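Local structure of PbSGBP-B lipoprotein (Prevotella bryantii B14, 6D2Y) at residues A[133-138]-A[212-217]; A[166-171]-A[199-204]. The protein probably binds polysaccharides, as a lipoprotein of a polysaccharide utilization locus, and carries a magnesium ion in its glycan-binding domain. All coordinates share one frame; numbering follows the deposited sequence.

Contact 1. Residues A[133-138]-A[212-217]; sequences PSVVSM and APFQYM
Val135 and Met138 reach from strand 134-138 to Ala212, Pro213 and Phe214, the first and last strands of an IPT/TIG domain meeting where the two sheets of its immunoglobulin-like (E-set) beta sandwich come together. Val135 turns CG1 inward, anti to its own N (chi1 -175°), and this one methyl is shared by three neighbours: Ala212 CB at 3.7 Å, Pro213 CD, and Phe214 CZ at 3.6 Å. Its carbonyl O lies 3.4 Å from Pro213 CD, a packing contact, since the proline nitrogen has no N-H to offer. At Val136 and Ser137, which both face Thr152 of strand 148-154, the strand makes a classic beta bulge. Val136 O sits at the edge of the Phe214 ring, in its plane, and also near Pro213 CG, while the backbone of Ser137 passes close to Phe214 CE2. Ala212 CB covers one face of that ring, offset toward the rim. The other face takes Met138, a selenomethionine: CB makes a CH-pi contact 3.7 Å from the ring centroid, the selenium stands obliquely in a Met-aromatic contact, and the chain, bent at chi3 (-102°), brings CE back to 3.5 Å from Phe214 CE1.

Contact 2. Residues A[166-171]-A[199-204]; sequences IKVGKD and EDIVVS
Two neighbouring antiparallel strands, 165-168 and 200-205, form this part of one sheet of the IPT/TIG beta sandwich, and the contact runs from their regular ladder into the turn that follows Val168. Lys167 and Val202 make the hydrogen-bonded pair: Lys167 N to Val202 O and Val202 N to Lys167 O are both 2.9 Å, the first almost straight at 171°. The ladder outlasts the strand, because Gly169 N still reaches Asp200 O at 2.8 Å. Gly169 has a positive phi (75°), and from there the chain leaves the ladder and turns back into strand 172-173 at the edge of the same sheet.

The pairs on either side of Lys167, Ile166 with Val203 and Val168 with Ile201, are non-hydrogen-bonded, and their side chains share the buried face. Val168 and Ile201 lie side by side, pointing the same way, with CG2 of the valine 4.0 Å from CG1 of the isoleucine. Diagonally across the ladder, Ile166 CG2 meets Ile201 CG2, methyl against methyl. Lys167 and Val202 occupy the other face; the lysine chain leads away from its partner strand, and its NZ forms a salt bridge with Glu165 and a hydrogen bond with Thr173.

Beyond the ladder, Lys170 NZ forms a salt bridge of 2.9 Å to Glu199 OE1, using the syn lone pair of that oxygen. The lysine's CG lies between its backbone N and carbonyl carbon (chi1 64°), and a bend at chi2 swings the otherwise extended chain back toward the glutamate. Asp171 OD1 adds a long bridge to the same ammonium at 3.9 Å. The lysine charge placed between two carboxylates would probably ease their mutual repulsion, an attraction that, though probably weakened by solvent, would tie the turn to Glu199 where the backbone bonding has ended.

Overall arrangement
Both contacts belong to the same IPT/TIG domain, and contact 2 is nested within the stretch of chain closed by contact 1. They meet through one sheet, in which strands 200-205 and 208-215 are neighbours: Ala212 N lies 2.7 Å from Ile201 O, a probable hydrogen bond. Contact 2 joins adjacent strands within that sheet by backbone bonds, with charged groups at its exposed end. Contact 1 instead joins strands of different sheets by apolar and aromatic side chains. Their buried sides form a continuous core, where Met138 CE packs 3.5 Å from Ile201 CD1 and Val135 touches Val203. Here, bonding within sheets and side-chain packing between them divide the work of a sandwich.

Contact 1. Residues A[133-138]-A[212-217]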
ATOM      1  N   PRO A 133      -1.533 -12.154   9.558  1.00 46.64           N
ATOM      2  CA  PRO A 133      -2.181 -10.981   8.959  1.00 50.48           C
ATOM      3  C   PRO A 133      -1.260 -10.285   7.970  1.00 62.82           C
ATOM      4  O   PRO A 133      -0.045 -10.217   8.163  1.00 63.28           O
ATOM      5  CB  PRO A 133      -2.487 -10.085  10.164  1.00 50.48           C
ATOM      6  CG  PRO A 133      -2.490 -10.998  11.333  1.00 50.54           C
ATOM      7  CD  PRO A 133      -1.469 -12.047  11.027  1.00 50.26           C
ATOM      8  N   SER A 134      -1.851  -9.778   6.893  1.00 63.76           N
ATOM      9  CA  SER A 134      -1.149  -8.956   5.921  1.00 57.77           C
ATOM     10  C   SER A 134      -1.682  -7.536   6.023  1.00 55.50           C
ATOM     11  O   SER A 134      -2.899  -7.325   5.993  1.00 59.50           O
ATOM     12  CB  SER A 134      -1.329  -9.497   4.500  1.00 66.20           C
ATOM     13  OG  SER A 134      -2.519  -9.000   3.913  1.00 75.57           O
ATOM     14  N   VAL A 135      -0.779  -6.573   6.161  1.00 58.99           N
ATOM     15  CA  VAL A 135      -1.138  -5.167   6.309  1.00 58.62           C
ATOM     16  C   VAL A 135      -0.666  -4.432   5.066  1.00 58.90           C
ATOM     17  O   VAL A 135       0.516  -4.498   4.708  1.00 59.41           O
ATOM     18  CB  VAL A 135      -0.525  -4.557   7.577  1.00 54.90           C
ATOM     19  CG1 VAL A 135      -1.021  -3.136   7.766  1.00 52.82           C
ATOM     20  CG2 VAL A 135      -0.857  -5.414   8.786  1.00 55.10           C
ATOM     21  N   VAL A 136      -1.583  -3.731   4.408  1.00 59.41           N
ATOM     22  CA  VAL A 136      -1.245  -3.055   3.163  1.00 61.92           C
ATOM     23  C   VAL A 136      -1.347  -1.543   3.320  1.00 62.48           C
ATOM     24  O   VAL A 136      -0.362  -0.826   3.102  1.00 68.43           O
ATOM     25  CB  VAL A 136      -2.126  -3.563   2.006  1.00 61.61           C
ATOM     26  CG1 VAL A 136      -1.840  -2.765   0.745  1.00 63.68           C
ATOM     27  CG2 VAL A 136      -1.876  -5.045   1.765  1.00 59.17           C
ATOM     28  N   SER A 137      -2.522  -1.045   3.700  1.00 56.70           N
ATOM     29  CA  SER A 137      -2.748   0.392   3.670  1.00 49.19           C
ATOM     30  C   SER A 137      -3.512   0.853   4.901  1.00 56.36           C
ATOM     31  O   SER A 137      -4.243   0.081   5.527  1.00 55.14           O
ATOM     32  CB  SER A 137      -3.518   0.811   2.412  1.00 45.41           C
ATOM     33  OG  SER A 137      -4.774   0.163   2.351  1.00 51.05           O
HETATM   34  N   MSE A 138      -3.337   2.129   5.232  1.00 54.46           N
HETATM   35  CA  MSE A 138      -4.118   2.768   6.274  1.00 47.95           C
HETATM   36  C   MSE A 138      -4.877   3.897   5.584  1.00 51.84           C
HETATM   37  O   MSE A 138      -4.341   4.530   4.671  1.00 54.98           O
HETATM   38  CB  MSE A 138      -3.218   3.295   7.396  1.00 50.79           C
HETATM   39  CG  MSE A 138      -3.902   3.410   8.739  1.00 54.41           C
HETATM   40 SE   MSE A 138      -3.106   4.751   9.896  0.58 57.37          SE
HETATM   41  CE  MSE A 138      -2.072   3.655  11.074  1.00 50.78           C
ATOM     42  N   ALA A 212       3.233  -3.217  10.141  1.00 57.83           N
ATOM     43  CA  ALA A 212       2.568  -2.411   9.134  1.00 51.91           C
ATOM     44  C   ALA A 212       3.592  -1.595   8.346  1.00 56.23           C
ATOM     45  O   ALA A 212       4.602  -1.154   8.900  1.00 60.55           O
ATOM     46  CB  ALA A 212       1.557  -1.475   9.784  1.00 50.69           C
ATOM     47  N   PRO A 213       3.354  -1.381   7.050  1.00 55.87           N
ATOM     48  CA  PRO A 213       4.295  -0.582   6.253  1.00 55.84           C
ATOM     49  C   PRO A 213       4.067   0.913   6.400  1.00 55.65           C
ATOM     50  O   PRO A 213       4.206   1.664   5.431  1.00 62.61           O
ATOM     51  CB  PRO A 213       4.014  -1.049   4.821  1.00 52.81           C
ATOM     52  CG  PRO A 213       2.564  -1.403   4.842  1.00 48.87           C
ATOM     53  CD  PRO A 213       2.285  -1.964   6.219  1.00 55.97           C
ATOM     54  N   PHE A 214       3.715   1.356   7.604  1.00 53.26           N
ATOM     55  CA  PHE A 214       3.470   2.769   7.846  1.00 50.01           C
ATOM     56  C   PHE A 214       3.545   3.034   9.340  1.00 55.52           C
ATOM     57  O   PHE A 214       3.462   2.117  10.160  1.00 56.40           O
ATOM     58  CB  PHE A 214       2.113   3.212   7.288  1.00 49.37           C
ATOM     59  CG  PHE A 214       0.989   2.247   7.565  1.00 56.38           C
ATOM     60  CD1 PHE A 214       0.477   2.100   8.846  1.00 54.40           C
ATOM     61  CD2 PHE A 214       0.444   1.487   6.542  1.00 59.97           C
ATOM     62  CE1 PHE A 214      -0.554   1.213   9.098  1.00 49.32           C
ATOM     63  CE2 PHE A 214      -0.586   0.600   6.790  1.00 54.02           C
ATOM     64  CZ  PHE A 214      -1.086   0.464   8.069  1.00 50.45           C
ATOM     65  N   GLN A 215       3.698   4.311   9.679  1.00 55.28           N
ATOM     66  CA  GLN A 215       3.699   4.764  11.058  1.00 52.51           C
ATOM     67  C   GLN A 215       2.655   5.860  11.216  1.00 50.29           C
ATOM     68  O   GLN A 215       2.219   6.475  10.240  1.00 52.39           O
ATOM     69  CB  GLN A 215       5.082   5.279  11.487  1.00 54.12           C
ATOM     70  CG  GLN A 215       6.178   4.227  11.442  1.00 58.57           C
ATOM     71  CD  GLN A 215       7.528   4.771  11.870  1.00 61.70           C
ATOM     72  OE1 GLN A 215       7.776   5.975  11.808  1.00 66.99           O
ATOM     73  NE2 GLN A 215       8.409   3.882  12.314  1.00 64.11           N
ATOM     74  N   TYR A 216       2.252   6.097  12.460  1.00 50.49           N
ATOM     75  CA  TYR A 216       1.298   7.161  12.744  1.00 53.25           C
ATOM     76  C   TYR A 216       1.989   8.517  12.631  1.00 51.82           C
ATOM     77  O   TYR A 216       3.060   8.714  13.209  1.00 52.00           O
ATOM     78  CB  TYR A 216       0.720   6.982  14.146  1.00 54.94           C
ATOM     79  CG  TYR A 216      -0.348   7.988  14.481  1.00 50.68           C
ATOM     80  CD1 TYR A 216      -1.342   8.301  13.563  1.00 45.71           C
ATOM     81  CD2 TYR A 216      -0.350   8.648  15.702  1.00 58.69           C
ATOM     82  CE1 TYR A 216      -2.322   9.224  13.860  1.00 51.08           C
ATOM     83  CE2 TYR A 216      -1.325   9.579  16.006  1.00 59.87           C
ATOM     84  CZ  TYR A 216      -2.307   9.863  15.079  1.00 59.02           C
ATOM     85  OH  TYR A 216      -3.285  10.787  15.370  1.00 65.25           O
HETATM   86  N   MSE A 217       1.374   9.456  11.906  1.00 51.42           N
HETATM   87  CA  MSE A 217       2.007  10.748  11.587  1.00 54.37           C
HETATM   88  C   MSE A 217       3.331  10.526  10.870  1.00 51.73           C
HETATM   89  O   MSE A 217       4.303  11.208  11.168  1.00 53.05           O
HETATM   90  CB  MSE A 217       2.277  11.589  12.843  1.00 60.44           C
HETATM   91  CG  MSE A 217       1.060  11.975  13.709  1.00 74.45           C
HETATM   92 SE   MSE A 217      -0.238  13.309  13.079  0.77 80.29          SE
HETATM   93  CE  MSE A 217      -1.923  12.360  12.850  1.00 79.76           C
TER

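Contact 2. Residues A[166-171]-A[199-204]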
ATOM      1  N   ILE A 166      -3.836  -4.402  18.012  1.00 64.19           N
ATOM      2  CA  ILE A 166      -2.990  -3.443  17.316  1.00 58.79           C
ATOM      3  C   ILE A 166      -2.061  -2.842  18.359  1.00 62.14           C
ATOM      4  O   ILE A 166      -2.516  -2.182  19.301  1.00 64.16           O
ATOM      5  CB  ILE A 166      -3.812  -2.358  16.609  1.00 56.10           C
ATOM      6  CG1 ILE A 166      -4.738  -2.986  15.563  1.00 53.12           C
ATOM      7  CG2 ILE A 166      -2.893  -1.323  15.980  1.00 53.48           C
ATOM      8  CD1 ILE A 166      -5.196  -2.015  14.487  1.00 52.13           C
ATOM      9  N   LYS A 167      -0.763  -3.085  18.212  1.00 63.57           N
ATOM     10  CA  LYS A 167       0.242  -2.585  19.140  1.00 65.23           C
ATOM     11  C   LYS A 167       1.114  -1.565  18.421  1.00 68.22           C
ATOM     12  O   LYS A 167       1.707  -1.871  17.382  1.00 68.43           O
ATOM     13  CB  LYS A 167       1.094  -3.724  19.697  1.00 72.24           C
ATOM     14  CG  LYS A 167       0.338  -4.697  20.593  1.00 74.75           C
ATOM     15  CD  LYS A 167       1.163  -5.063  21.821  1.00 80.77           C
ATOM     16  CE  LYS A 167       0.698  -6.376  22.437  1.00 84.77           C
ATOM     17  NZ  LYS A 167      -0.555  -6.212  23.230  1.00 85.42           N
ATOM     18  N   VAL A 168       1.189  -0.360  18.976  1.00 68.29           N
ATOM     19  CA  VAL A 168       2.013   0.711  18.434  1.00 63.27           C
ATOM     20  C   VAL A 168       3.227   0.864  19.336  1.00 66.85           C
ATOM     21  O   VAL A 168       3.094   1.213  20.516  1.00 66.78           O
ATOM     22  CB  VAL A 168       1.234   2.030  18.321  1.00 60.01           C
ATOM     23  CG1 VAL A 168       2.140   3.135  17.797  1.00 53.29           C
ATOM     24  CG2 VAL A 168       0.030   1.845  17.419  1.00 58.45           C
ATOM     25  N   GLY A 169       4.406   0.598  18.784  1.00 69.79           N
ATOM     26  CA  GLY A 169       5.628   0.665  19.556  1.00 71.21           C
ATOM     27  C   GLY A 169       5.798  -0.517  20.485  1.00 77.68           C
ATOM     28  O   GLY A 169       5.538  -1.662  20.105  1.00 79.97           O
ATOM     29  N   LYS A 170       6.225  -0.247  21.715  1.00 78.38           N
ATOM     30  CA  LYS A 170       6.566  -1.289  22.672  1.00 80.34           C
ATOM     31  C   LYS A 170       5.746  -1.253  23.956  1.00 79.73           C
ATOM     32  O   LYS A 170       5.682  -2.273  24.650  1.00 80.31           O
ATOM     33  CB  LYS A 170       8.066  -1.225  23.033  1.00 82.52           C
ATOM     34  CG  LYS A 170       8.560   0.051  23.771  1.00 86.67           C
ATOM     35  CD  LYS A 170       8.381   1.334  22.958  1.00 86.94           C
ATOM     36  CE  LYS A 170       8.888   2.557  23.692  1.00 85.58           C
ATOM     37  NZ  LYS A 170       8.403   3.792  23.002  1.00 81.77           N
ATOM     38  N   ASP A 171       5.115  -0.126  24.290  1.00 81.76           N
ATOM     39  CA  ASP A 171       4.341  -0.007  25.518  1.00 88.17           C
ATOM     40  C   ASP A 171       2.872   0.314  25.288  1.00 88.08           C
ATOM     41  O   ASP A 171       2.114   0.394  26.263  1.00 93.85           O
ATOM     42  CB  ASP A 171       4.944   1.068  26.433  1.00 94.25           C
ATOM     43  CG  ASP A 171       6.455   1.000  26.500  1.00100.02           C
ATOM     44  OD1 ASP A 171       7.113   2.013  26.182  1.00100.71           O
ATOM     45  OD2 ASP A 171       6.984  -0.066  26.874  1.00102.42           O
ATOM     46  N   GLU A 199       6.226   5.470  15.248  1.00 55.21           N
ATOM     47  CA  GLU A 199       6.619   4.192  15.820  1.00 59.01           C
ATOM     48  C   GLU A 199       5.992   3.062  15.014  1.00 63.72           C
ATOM     49  O   GLU A 199       5.012   3.254  14.288  1.00 65.94           O
ATOM     50  CB  GLU A 199       6.214   4.086  17.295  1.00 65.82           C
ATOM     51  CG  GLU A 199       6.919   5.088  18.196  1.00 78.97           C
ATOM     52  CD  GLU A 199       7.656   4.421  19.339  1.00 95.67           C
ATOM     53  OE1 GLU A 199       7.103   4.375  20.459  1.00100.78           O
ATOM     54  OE2 GLU A 199       8.788   3.941  19.115  1.00100.20           O
ATOM     55  N   ASP A 200       6.575   1.876  15.153  1.00 63.30           N
ATOM     56  CA  ASP A 200       6.127   0.730  14.378  1.00 63.76           C
ATOM     57  C   ASP A 200       4.749   0.269  14.838  1.00 59.63           C
ATOM     58  O   ASP A 200       4.440   0.260  16.033  1.00 53.15           O
ATOM     59  CB  ASP A 200       7.136  -0.413  14.494  1.00 73.43           C
ATOM     60  CG  ASP A 200       8.554   0.029  14.180  1.00 82.16           C
ATOM     61  OD1 ASP A 200       9.252   0.497  15.104  1.00 85.14           O
ATOM     62  OD2 ASP A 200       8.968  -0.085  13.007  1.00 84.91           O
ATOM     63  N   ILE A 201       3.917  -0.111  13.872  1.00 57.95           N
ATOM     64  CA  ILE A 201       2.565  -0.592  14.121  1.00 58.16           C
ATOM     65  C   ILE A 201       2.518  -2.071  13.775  1.00 62.19           C
ATOM     66  O   ILE A 201       2.889  -2.469  12.664  1.00 65.84           O
ATOM     67  CB  ILE A 201       1.529   0.199  13.308  1.00 54.82           C
ATOM     68  CG1 ILE A 201       1.563   1.669  13.718  1.00 53.52           C
ATOM     69  CG2 ILE A 201       0.138  -0.380  13.503  1.00 50.95           C
ATOM     70  CD1 ILE A 201       0.651   2.532  12.911  1.00 56.02           C
ATOM     71  N   VAL A 202       2.062  -2.885  14.723  1.00 60.84           N
ATOM     72  CA  VAL A 202       2.033  -4.334  14.579  1.00 60.86           C
ATOM     73  C   VAL A 202       0.602  -4.814  14.778  1.00 61.16           C
ATOM     74  O   VAL A 202      -0.033  -4.487  15.787  1.00 61.06           O
ATOM     75  CB  VAL A 202       2.985  -5.019  15.577  1.00 59.43           C
ATOM     76  CG1 VAL A 202       2.888  -6.531  15.456  1.00 57.25           C
ATOM     77  CG2 VAL A 202       4.417  -4.548  15.352  1.00 61.96           C
ATOM     78  N   VAL A 203       0.099  -5.576  13.813  1.00 58.47           N
ATOM     79  CA  VAL A 203      -1.200  -6.230  13.911  1.00 53.72           C
ATOM     80  C   VAL A 203      -0.953  -7.693  14.248  1.00 60.25           C
ATOM     81  O   VAL A 203      -0.298  -8.412  13.483  1.00 64.04           O
ATOM     82  CB  VAL A 203      -2.002  -6.092  12.609  1.00 52.56           C
ATOM     83  CG1 VAL A 203      -3.310  -6.866  12.713  1.00 55.21           C
ATOM     84  CG2 VAL A 203      -2.268  -4.629  12.306  1.00 52.02           C
ATOM     85  N   SER A 204      -1.472  -8.135  15.390  1.00 57.61           N
ATOM     86  CA  SER A 204      -1.219  -9.479  15.889  1.00 64.15           C
ATOM     87  C   SER A 204      -2.531 -10.197  16.151  1.00 63.47           C
ATOM     88  O   SER A 204      -3.500  -9.590  16.617  1.00 66.07           O
ATOM     89  CB  SER A 204      -0.386  -9.442  17.177  1.00 66.56           C
ATOM     90  OG  SER A 204      -1.041  -8.696  18.188  1.00 70.25           O
TER